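Local atomic coordinates of alpha-catenin-like protein hmp-1 (Caenorhabditis elegans, PDB entry 5H5M), a protein that links the cadherin-catenin complex of adherens junctions to actin filaments and is required for cell migration and cell shape changes during embryonic body enclosure and elongation. Residues 111-116 / 240-245. Numbering follows the deposited sequence.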
loop_
_atom_site.group_PDB
_atom_site.type_symbol
_atom_site.label_atom_id
_atom_site.label_comp_id
_atom_site.label_asym_id
_atom_site.label_seq_id
_atom_site.Cartn_x
_atom_site.Cartn_y
_atom_site.Cartn_z
ATOM N N LEU A 111 -11.731 1.429 2.273
ATOM C CA LEU A 111 -11.147 2.391 1.344
ATOM C C LEU A 111 -9.698 2.697 1.711
ATOM O O LEU A 111 -8.824 2.725 0.840
ATOM C CB LEU A 111 -11.965 3.685 1.320
ATOM C CG LEU A 111 -13.405 3.582 0.807
ATOM C CD1 LEU A 111 -14.198 4.818 1.194
ATOM C CD2 LEU A 111 -13.433 3.373 -0.704
ATOM N N ARG A 112 -9.452 2.932 3.000
ATOM C CA ARG A 112 -8.109 3.237 3.478
ATOM C C ARG A 112 -7.154 2.105 3.125
ATOM O O ARG A 112 -6.039 2.342 2.667
ATOM C CB ARG A 112 -8.094 3.479 4.995
ATOM C CG ARG A 112 -8.849 4.721 5.461
ATOM C CD ARG A 112 -8.263 6.018 4.910
ATOM N NE ARG A 112 -7.363 6.666 5.863
ATOM C CZ ARG A 112 -6.040 6.550 5.840
ATOM N NH1 ARG A 112 -5.454 5.812 4.903
ATOM N NH2 ARG A 112 -5.301 7.172 6.750
ATOM N N ARG A 113 -7.609 0.871 3.325
ATOM C CA ARG A 113 -6.762 -0.293 3.107
ATOM C C ARG A 113 -6.622 -0.615 1.624
ATOM O O ARG A 113 -5.689 -1.310 1.218
ATOM C CB ARG A 113 -7.308 -1.499 3.876
ATOM C CG ARG A 113 -7.138 -1.359 5.382
ATOM C CD ARG A 113 -7.537 -2.613 6.138
ATOM N NE ARG A 113 -7.308 -2.458 7.575
ATOM C CZ ARG A 113 -7.408 -3.442 8.461
ATOM N NH1 ARG A 113 -7.734 -4.665 8.064
ATOM N NH2 ARG A 113 -7.182 -3.204 9.747
ATOM N N ALA A 114 -7.548 -0.103 0.815
ATOM C CA ALA A 114 -7.419 -0.209 -0.632
ATOM C C ALA A 114 -6.251 0.657 -1.094
ATOM O O ALA A 114 -5.492 0.276 -1.986
ATOM C CB ALA A 114 -8.711 0.207 -1.330
ATOM N N ILE A 115 -6.116 1.827 -0.477
ATOM C CA ILE A 115 -4.997 2.715 -0.762
ATOM C C ILE A 115 -3.694 2.100 -0.239
ATOM O O ILE A 115 -2.659 2.154 -0.907
ATOM C CB ILE A 115 -5.228 4.124 -0.151
ATOM C CG1 ILE A 115 -5.831 5.071 -1.196
ATOM C CG2 ILE A 115 -3.932 4.722 0.371
ATOM C CD1 ILE A 115 -7.130 4.590 -1.818
ATOM N N VAL A 116 -3.753 1.495 0.941
ATOM C CA VAL A 116 -2.576 0.850 1.517
ATOM C C VAL A 116 -2.141 -0.345 0.663
ATOM O O VAL A 116 -0.948 -0.630 0.558
ATOM C CB VAL A 116 -2.830 0.409 2.971
ATOM C CG1 VAL A 116 -1.621 -0.308 3.539
ATOM C CG2 VAL A 116 -3.166 1.617 3.827
ATOM N N PHE A 240 -1.262 -0.413 7.630
ATOM C CA PHE A 240 -0.078 -0.796 6.879
ATOM C C PHE A 240 0.421 -2.176 7.290
ATOM O O PHE A 240 0.792 -2.977 6.441
ATOM C CB PHE A 240 1.043 0.227 7.043
ATOM C CG PHE A 240 2.237 -0.066 6.183
ATOM C CD1 PHE A 240 2.227 0.256 4.835
ATOM C CD2 PHE A 240 3.357 -0.689 6.711
ATOM C CE1 PHE A 240 3.315 -0.023 4.033
ATOM C CE2 PHE A 240 4.451 -0.968 5.914
ATOM C CZ PHE A 240 4.428 -0.638 4.572
ATOM N N LEU A 241 0.414 -2.454 8.589
ATOM C CA LEU A 241 0.891 -3.736 9.089
ATOM C C LEU A 241 -0.078 -4.866 8.756
ATOM O O LEU A 241 0.344 -5.988 8.478
ATOM C CB LEU A 241 1.124 -3.667 10.598
ATOM C CG LEU A 241 2.210 -2.691 11.058
ATOM C CD1 LEU A 241 2.460 -2.847 12.542
ATOM C CD2 LEU A 241 3.501 -2.887 10.273
ATOM N N ALA A 242 -1.376 -4.568 8.782
ATOM C CA ALA A 242 -2.395 -5.574 8.490
ATOM C C ALA A 242 -2.358 -5.973 7.016
ATOM O O ALA A 242 -2.472 -7.152 6.678
ATOM C CB ALA A 242 -3.780 -5.061 8.870
ATOM N N VAL A 243 -2.197 -4.982 6.145
ATOM C CA VAL A 243 -2.091 -5.227 4.713
ATOM C C VAL A 243 -0.751 -5.885 4.372
ATOM O O VAL A 243 -0.700 -6.816 3.568
ATOM C CB VAL A 243 -2.257 -3.919 3.906
ATOM C CG1 VAL A 243 -1.854 -4.119 2.456
ATOM C CG2 VAL A 243 -3.692 -3.416 4.000
ATOM N N SER A 244 0.325 -5.409 4.995
ATOM C CA SER A 244 1.649 -5.999 4.794
ATOM C C SER A 244 1.640 -7.487 5.120
ATOM O O SER A 244 2.160 -8.302 4.357
ATOM C CB SER A 244 2.704 -5.292 5.648
ATOM O OG SER A 244 2.982 -3.995 5.151
ATOM N N GLU A 245 1.037 -7.832 6.252
ATOM C CA GLU A 245 0.944 -9.224 6.672
ATOM C C GLU A 245 0.124 -10.045 5.678
ATOM O O GLU A 245 0.501 -11.159 5.323
ATOM C CB GLU A 245 0.333 -9.314 8.071
ATOM C CG GLU A 245 0.206 -10.719 8.614
ATOM C CD GLU A 245 -0.466 -10.752 9.975
ATOM O OE1 GLU A 245 -0.204 -9.842 10.792
ATOM O OE2 GLU A 245 -1.260 -11.683 10.223
#
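Val-116 and Val-243 form the apolar centre of a small, buried helix-helix crossing in the alpha-catenin M domain, where helix 92-122 meets the N-terminal part of helix 237-260. The segment axes approach to 9.6 Å and cross at -59°. With CG1 anti to the backbone N (chi1 178°), Val-116 sets this methyl against the other helix, 3.7 Å from CB of Val-243 and equally close to CA of Phe-240. Val-116 CG1 also touches both Val-243 methyls, CG2 at 3.8 Å and CG1 at 4.0 Å, and meets the Phe-240 ring obliquely at CD1. Val-243 CG2 reaches back to CB of Arg-113, 4.1 Å away. Trimmed to an alanine here, Val-243 would keep CB but lose both methyls, which would probably open a gap beside Val-116 CG1 and take an apolar neighbour from Arg-113 CB. The extended Arg-113 lays one guanidinium face over CB of Ala-242, off-centre, toward the rim, while its NE forms a salt bridge with Asp-239. Within helix 237-260, Ser-244 OG donates to Phe-240 O (2.7 Å) from above the carbonyl plane, opposite the face used by Ser-244 N. Cohesion thus rests on van der Waals packing, plus the polar tie from Arg-113 to Asp-239.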